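Local coordinates for putative uncharacterized protein (Pseudomonas phage 201phi2-1, PDB 3R4V) that is of unassigned function but belongs to the phage tubulin-like proteins and holds guanosine-5'-diphosphate in a pocket of its N-terminal half, at residues 49-54 with 68-73; 73-78 with 107-112; 219-224 with 240-245. One frame throughout, in Å; residues are numbered along the deposited sequence.

Contact 1 of 3, residues 49-54 with 68-73; sequences LTKGTR and RPQIPA
The side-chain amide of Gln-70 meets the backbone of Lys-51 with both of its polar ends. Lys-51 N donates to Gln-70 OE1 at 2.8 Å, a nearly straight bond (164°) that arrives in the carbonyl plane on a lone pair. Gln-70 NE2 donates in return to Lys-51 O at 3.0 Å; here too a lone pair is used, although the acceptor stands somewhat off the Gln-70 amide plane. One residue's N-H and C=O are thus matched by one carboxamide, much as the facing residue of a hydrogen-bonded antiparallel pair would match them, and the pair of bonds fixes which way round the amide is turned. NE2 has a second acceptor in Leu-66 O of helix 60-67. Beyond CG the Gln-70 chain is extended (chi2 177°), which carries the amide across from the 3-10 turn 68-70 to the loop.

That loop follows strand 46-49, the outermost strand on the N-terminal side of the mixed sheet in this tubulin-like fold, and Gln-70 sits just ahead of helix 71-76. Thr-50 lies about 10 Å from the bound guanosine-5'-diphosphate, measured from its side chain.

Beyond these bonds the touching is slight: Thr-50 CB rests 3.4 Å from Gln-70 OE1, the two side chains crossing at about a right angle, and Lys-51 CB touches the same oxygen at 3.7 Å before its bent chain leads away.

Within the loop, Thr-50 OG1 donates to Thr-53 OG1 at 2.7 Å. Thr-53 OG1 is also bonded to Thr-33 O, and a backbone hydrogen bond joins Thr-50 to Asp-32.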
# COMPACT_ATOMS: atom_id res chain seq x y z
N LEU A 49 1.86 2.56 -19.06
CA LEU A 49 0.65 1.75 -19.17
C LEU A 49 0.96 0.43 -19.86
O LEU A 49 1.62 0.40 -20.90
CB LEU A 49 -0.43 2.50 -19.97
CG LEU A 49 -0.74 3.92 -19.50
CD1 LEU A 49 -1.79 4.56 -20.41
CD2 LEU A 49 -1.21 3.94 -18.05
N THR A 50 0.49 -0.67 -19.26
CA THR A 50 0.71 -2.00 -19.82
C THR A 50 -0.01 -2.16 -21.16
O THR A 50 -0.99 -1.47 -21.44
CB THR A 50 0.24 -3.13 -18.86
OG1 THR A 50 -1.12 -2.90 -18.48
CG2 THR A 50 1.10 -3.16 -17.61
N LYS A 51 0.50 -3.07 -21.97
CA LYS A 51 -0.03 -3.30 -23.31
C LYS A 51 -1.11 -4.38 -23.30
O LYS A 51 -1.06 -5.32 -22.49
CB LYS A 51 1.11 -3.69 -24.26
CG LYS A 51 2.01 -2.52 -24.66
CD LYS A 51 3.48 -2.92 -24.69
CE LYS A 51 3.72 -4.13 -25.58
NZ LYS A 51 3.43 -3.85 -27.01
N GLY A 52 -2.08 -4.24 -24.19
CA GLY A 52 -3.13 -5.23 -24.37
C GLY A 52 -4.06 -5.43 -23.19
O GLY A 52 -4.65 -6.50 -23.04
N THR A 53 -4.20 -4.40 -22.35
CA THR A 53 -4.99 -4.53 -21.13
C THR A 53 -6.16 -3.56 -21.03
O THR A 53 -6.77 -3.43 -19.97
CB THR A 53 -4.13 -4.36 -19.86
OG1 THR A 53 -3.34 -3.18 -19.97
CG2 THR A 53 -3.22 -5.56 -19.65
N ARG A 54 -6.48 -2.87 -22.12
CA ARG A 54 -7.61 -1.95 -22.10
C ARG A 54 -8.93 -2.70 -21.89
O ARG A 54 -9.52 -2.64 -20.81
CB ARG A 54 -7.67 -1.13 -23.39
CG ARG A 54 -6.51 -0.18 -23.59
CD ARG A 54 -6.79 0.80 -24.72
NE ARG A 54 -5.65 1.67 -25.01
CZ ARG A 54 -4.79 1.48 -26.01
NH1 ARG A 54 -4.95 0.45 -26.82
NH2 ARG A 54 -3.79 2.32 -26.19
N ARG A 68 1.60 -10.11 -16.07
CA ARG A 68 2.77 -10.82 -15.55
C ARG A 68 3.97 -10.82 -16.50
O ARG A 68 5.08 -10.51 -16.09
CB ARG A 68 2.40 -12.24 -15.10
CG ARG A 68 3.58 -13.07 -14.61
CD ARG A 68 4.32 -12.31 -13.51
NE ARG A 68 5.45 -13.06 -12.97
CZ ARG A 68 6.72 -12.83 -13.29
NH1 ARG A 68 7.03 -11.88 -14.16
NH2 ARG A 68 7.68 -13.56 -12.74
N PRO A 69 3.76 -11.16 -17.79
CA PRO A 69 4.95 -11.22 -18.65
C PRO A 69 5.58 -9.85 -18.92
O PRO A 69 6.69 -9.79 -19.43
CB PRO A 69 4.40 -11.83 -19.96
CG PRO A 69 3.05 -12.42 -19.60
CD PRO A 69 2.54 -11.53 -18.52
N GLN A 70 4.87 -8.78 -18.57
CA GLN A 70 5.34 -7.42 -18.82
C GLN A 70 6.11 -6.82 -17.65
O GLN A 70 6.74 -5.78 -17.79
CB GLN A 70 4.16 -6.50 -19.18
CG GLN A 70 3.39 -6.95 -20.43
CD GLN A 70 2.19 -6.07 -20.73
OE1 GLN A 70 2.31 -4.86 -20.92
NE2 GLN A 70 1.01 -6.67 -20.74
N ILE A 71 6.06 -7.49 -16.51
CA ILE A 71 6.71 -6.97 -15.31
C ILE A 71 8.21 -6.67 -15.51
O ILE A 71 8.68 -5.61 -15.12
CB ILE A 71 6.52 -7.92 -14.14
CG1 ILE A 71 5.05 -7.93 -13.70
CG2 ILE A 71 7.45 -7.54 -12.98
CD1 ILE A 71 4.51 -6.57 -13.28
N PRO A 72 8.95 -7.61 -16.12
CA PRO A 72 10.38 -7.31 -16.31
C PRO A 72 10.58 -6.00 -17.07
O PRO A 72 11.46 -5.21 -16.72
CB PRO A 72 10.87 -8.49 -17.15
CG PRO A 72 9.90 -9.60 -16.84
CD PRO A 72 8.58 -8.92 -16.68
N ALA A 73 9.75 -5.76 -18.08
CA ALA A 73 9.81 -4.50 -18.82
C ALA A 73 9.50 -3.30 -17.93
O ALA A 73 10.13 -2.25 -18.07
CB ALA A 73 8.88 -4.54 -20.03

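Contact 2 of 3, residues 73-78 with 107-112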
# COMPACT_ATOMS: atom_id res chain seq x y z
N ALA A 73 9.75 -5.76 -18.08
CA ALA A 73 9.81 -4.50 -18.82
C ALA A 73 9.50 -3.30 -17.93
O ALA A 73 10.13 -2.25 -18.07
CB ALA A 73 8.88 -4.54 -20.03
N LEU A 74 8.53 -3.45 -17.03
CA LEU A 74 8.21 -2.35 -16.11
C LEU A 74 9.36 -2.08 -15.16
O LEU A 74 9.66 -0.93 -14.85
CB LEU A 74 6.93 -2.63 -15.31
CG LEU A 74 5.65 -2.85 -16.13
CD1 LEU A 74 4.42 -2.85 -15.23
CD2 LEU A 74 5.53 -1.80 -17.22
N MET A 75 10.02 -3.14 -14.70
CA MET A 75 11.08 -3.02 -13.71
C MET A 75 12.31 -2.29 -14.28
O MET A 75 13.02 -1.61 -13.55
CB MET A 75 11.48 -4.38 -13.14
CG MET A 75 10.37 -5.09 -12.32
SD MET A 75 9.60 -4.04 -11.07
CE MET A 75 11.02 -3.55 -10.11
N ASP A 76 12.54 -2.44 -15.58
CA ASP A 76 13.66 -1.75 -16.22
C ASP A 76 13.51 -0.23 -16.19
O ASP A 76 14.49 0.50 -16.29
CB ASP A 76 13.87 -2.23 -17.65
CG ASP A 76 14.65 -3.54 -17.72
OD1 ASP A 76 15.48 -3.78 -16.82
OD2 ASP A 76 14.43 -4.32 -18.67
N THR A 77 12.28 0.24 -16.06
CA THR A 77 12.04 1.68 -15.98
C THR A 77 12.15 2.20 -14.55
O THR A 77 12.02 3.40 -14.31
CB THR A 77 10.67 2.08 -16.55
OG1 THR A 77 9.64 1.75 -15.60
CG2 THR A 77 10.40 1.37 -17.88
N ILE A 78 12.38 1.31 -13.59
CA ILE A 78 12.46 1.74 -12.19
C ILE A 78 13.91 1.71 -11.75
O ILE A 78 14.51 0.65 -11.62
CB ILE A 78 11.59 0.86 -11.26
CG1 ILE A 78 10.12 0.91 -11.71
CG2 ILE A 78 11.74 1.30 -9.80
CD1 ILE A 78 9.21 -0.10 -10.99
N ALA A 107 11.60 -7.03 -3.61
CA ALA A 107 12.18 -7.99 -2.67
C ALA A 107 13.38 -8.71 -3.31
O ALA A 107 14.40 -8.92 -2.66
CB ALA A 107 11.11 -8.99 -2.18
N ASP A 108 13.27 -9.09 -4.59
CA ASP A 108 14.38 -9.75 -5.27
C ASP A 108 15.62 -8.83 -5.37
O ASP A 108 16.74 -9.32 -5.40
CB ASP A 108 13.98 -10.26 -6.66
CG ASP A 108 13.04 -11.47 -6.61
OD1 ASP A 108 12.86 -12.08 -5.53
OD2 ASP A 108 12.49 -11.83 -7.68
N ARG A 109 15.40 -7.51 -5.42
CA ARG A 109 16.50 -6.54 -5.40
C ARG A 109 17.13 -6.42 -4.02
O ARG A 109 18.09 -5.68 -3.84
CB ARG A 109 16.04 -5.14 -5.84
CG ARG A 109 15.53 -5.02 -7.26
CD ARG A 109 15.25 -3.56 -7.63
NE ARG A 109 14.87 -3.41 -9.03
CZ ARG A 109 14.64 -2.25 -9.64
NH1 ARG A 109 14.77 -1.11 -8.98
NH2 ARG A 109 14.29 -2.23 -10.92
N LYS A 110 16.57 -7.12 -3.04
CA LYS A 110 16.99 -6.99 -1.64
C LYS A 110 16.77 -5.57 -1.13
O LYS A 110 17.51 -5.07 -0.28
CB LYS A 110 18.45 -7.42 -1.46
CG LYS A 110 18.72 -8.84 -1.93
CD LYS A 110 17.65 -9.79 -1.40
CE LYS A 110 18.23 -11.12 -0.96
NZ LYS A 110 17.17 -12.01 -0.41
N ALA A 111 15.73 -4.93 -1.65
CA ALA A 111 15.41 -3.54 -1.32
C ALA A 111 14.75 -3.29 0.04
O ALA A 111 14.12 -4.18 0.64
CB ALA A 111 14.55 -2.93 -2.43
N SER A 112 14.91 -2.06 0.51
CA SER A 112 14.20 -1.54 1.66
C SER A 112 13.02 -0.71 1.15
O SER A 112 13.20 0.21 0.35
CB SER A 112 15.11 -0.62 2.48
OG SER A 112 16.25 -1.32 2.98
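Arg-109 reaches Met-75 and Ile-78 with a chain that is straight from CG to NE (chi2 -173°, chi3 175°), long enough to span backbones whose nearest CA atoms, those of Met-75 and Arg-109, are 10.5 Å apart. Met-75 does the reverse: bent at chi2 (-49°) and chi3, it folds its methyl back over one face of the guanidinium, with CE 3.6 Å from Arg-109 NH2.

The polar grip is end-on. Arg-109 NH1 and NH2 both donate to the carbonyl oxygen of Ile-78, at 3.2 Å from NH1 to Ile-78 O and 3.0 Å from NH2 to the same atom. The oxygen lies in the guanidinium plane, yet the two donors see its carbonyl differently: NH2 is tilted only slightly from the carbonyl plane, whereas NH1 stands well above it and off the lone pair. Met-75 O is also at the guanidinium edge, 3.0 Å from Arg-109 NH2, and accepts from Ile-78 N in the turn that ends helix 71-76. Ile-78 CG2 lies alongside, 4.0 Å from Arg-109 NH1. Two bonds to one oxygen, with a methyl over a face, limit rotation of the guanidinium. NH1 is further hydrogen-bonded to Tyr-84 OH, and Glu-80 OE2 forms a long, weak ion pair with Arg-109 NE.

Arg-109 stands where helix 95-108 ends in a Schellman motif, Lys-110 taking positive phi before the chain turns into strand 113-119. The contact therefore ties the C-terminal ends of two helices together: Met-75 and Ile-78 also pack on Ile-102 of helix 95-108, Ile-78 touches Phe-31 of strand 28-32, and Ser-112 is backbone-bonded to Tyr-84 at the start of strand 84-89.

Contact 3 of 3, residues 219-224 with 240-245; sequences DAENVP and VAFGTP
Helix 217-221, a short helix between strands 208-214 and 228-233, meets the loop that leads into edge strand 247-252 through Phe-242 of that loop. Its ring comes up to Ala-220 and Glu-221. Ala-220 CB lies 3.7 Å from Phe-242 CZ and equally far from CE1, an apolar contact at the far end of the ring. Glu-221 CG approaches Phe-242 CD1 to 3.3 Å, the closest approach of the ring to residues 219-224. Both carbons come obliquely.

Phe-242 has its CG between the backbone N and the carbonyl carbon (chi1 63°), a torsion that turns the ring in toward the helix. The Glu-221 chain, extended beyond CG, runs on past the ring to place OE2 3.3 Å from Phe-242 CB, with the carboxylate plane nearly perpendicular (87°) to the ring. The Glu-221 carboxylate is met by a salt bridge from OE2 to Arg-217 NE, one turn earlier in the helix. A water joins the two segments more loosely, donating weakly to Glu-221 OE2 and accepting a weak bond from Gly-243 N.

Further around the ring, His-266 of strand 264-270 packs edge-to-face with Phe-242, and Tyr-233 of strand 228-233 touches it. The Phe-242 carbonyl oxygen accepts a hydrogen bond from Arg-248 NH1. Ala-220 also lies on His-266 and Val-268. Helix, loop and sheet thus converge on one buried aromatic residue, a helix-and-loop packing against the sheet in keeping with the C-terminal domain of phage tubulin-like proteins.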
# COMPACT_ATOMS: atom_id res chain seq x y z
N ASP A 219 1.15 8.36 21.29
CA ASP A 219 0.56 7.58 20.21
C ASP A 219 1.48 6.45 19.79
O ASP A 219 1.02 5.35 19.48
CB ASP A 219 0.29 8.48 18.99
CG ASP A 219 -0.82 9.50 19.22
OD1 ASP A 219 -1.85 9.12 19.82
OD2 ASP A 219 -0.67 10.67 18.80
N ALA A 220 2.78 6.72 19.75
CA ALA A 220 3.73 5.70 19.30
C ALA A 220 3.84 4.58 20.33
O ALA A 220 3.92 3.41 19.95
CB ALA A 220 5.10 6.32 19.02
N GLU A 221 3.82 4.94 21.61
CA GLU A 221 3.86 3.96 22.71
C GLU A 221 2.62 3.08 22.71
O GLU A 221 2.65 1.97 23.22
CB GLU A 221 3.92 4.63 24.08
CG GLU A 221 5.18 5.37 24.40
CD GLU A 221 5.17 5.94 25.81
OE1 GLU A 221 4.13 6.53 26.21
OE2 GLU A 221 6.18 5.78 26.52
N ASN A 222 1.53 3.59 22.16
CA ASN A 222 0.30 2.82 22.14
C ASN A 222 0.20 1.81 20.98
O ASN A 222 -0.79 1.08 20.89
CB ASN A 222 -0.92 3.74 22.18
CG ASN A 222 -0.95 4.61 23.44
OD1 ASN A 222 -0.37 4.26 24.48
ND2 ASN A 222 -1.63 5.75 23.35
N VAL A 223 1.21 1.76 20.11
CA VAL A 223 1.24 0.73 19.07
C VAL A 223 1.49 -0.61 19.76
O VAL A 223 2.51 -0.78 20.44
CB VAL A 223 2.34 0.99 18.03
CG1 VAL A 223 2.42 -0.17 17.03
CG2 VAL A 223 2.11 2.31 17.30
N PRO A 224 0.57 -1.57 19.62
CA PRO A 224 0.75 -2.82 20.37
C PRO A 224 1.84 -3.73 19.79
O PRO A 224 2.02 -3.80 18.57
CB PRO A 224 -0.63 -3.50 20.25
CG PRO A 224 -1.22 -2.93 19.01
CD PRO A 224 -0.71 -1.52 18.90
N VAL A 240 13.36 10.30 24.09
CA VAL A 240 13.07 9.36 25.16
C VAL A 240 12.99 7.94 24.61
O VAL A 240 12.23 7.66 23.69
CB VAL A 240 11.74 9.70 25.86
CG1 VAL A 240 11.31 8.56 26.77
CG2 VAL A 240 11.87 11.00 26.64
N ALA A 241 13.80 7.04 25.16
CA ALA A 241 13.83 5.66 24.70
C ALA A 241 12.63 4.90 25.25
O ALA A 241 12.75 4.17 26.23
CB ALA A 241 15.13 4.99 25.12
N PHE A 242 11.47 5.08 24.62
CA PHE A 242 10.23 4.49 25.11
C PHE A 242 9.89 3.20 24.37
O PHE A 242 10.52 2.86 23.37
CB PHE A 242 9.09 5.48 24.93
CG PHE A 242 8.81 5.83 23.50
CD1 PHE A 242 8.03 5.02 22.72
CD2 PHE A 242 9.35 6.98 22.94
CE1 PHE A 242 7.77 5.33 21.40
CE2 PHE A 242 9.10 7.30 21.62
CZ PHE A 242 8.31 6.48 20.85
N GLY A 243 8.87 2.50 24.86
CA GLY A 243 8.40 1.29 24.21
C GLY A 243 9.27 0.07 24.44
O GLY A 243 10.29 0.15 25.14
N THR A 244 8.87 -1.05 23.85
CA THR A 244 9.59 -2.32 23.95
C THR A 244 9.92 -2.98 22.60
O THR A 244 9.87 -4.20 22.47
CB THR A 244 8.77 -3.34 24.78
OG1 THR A 244 7.39 -3.24 24.41
CG2 THR A 244 8.91 -3.06 26.26
N PRO A 245 10.26 -2.17 21.58
CA PRO A 245 10.56 -2.82 20.30
C PRO A 245 11.86 -3.62 20.37
O PRO A 245 12.69 -3.39 21.25
CB PRO A 245 10.75 -1.63 19.36
CG PRO A 245 11.23 -0.54 20.24
CD PRO A 245 10.50 -0.72 21.54
O HOH W 1 5.84 2.78 26.49

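Contacts 1, 2 and 3 follow one another along the chain, each closing before the next opens. Contacts 1 and 2 are neighbours: they share Ala-73 and helix 71-76, their centres are about 15 Å apart, and Thr-50 CG2 packs on Leu-74 CD1 at 4.1 Å. They bracket that helix: contact 1 joins the turn just ahead of it to the loop after strand 46-49, and contact 2 joins its last turn to the end of helix 95-108, in the half of the fold that holds the nucleotide. Contact 3 lies in the C-terminal domain, its centre about 43 Å from that of contact 1 and about 33 Å from that of contact 2. The continuous mixed sheet joins the two regions.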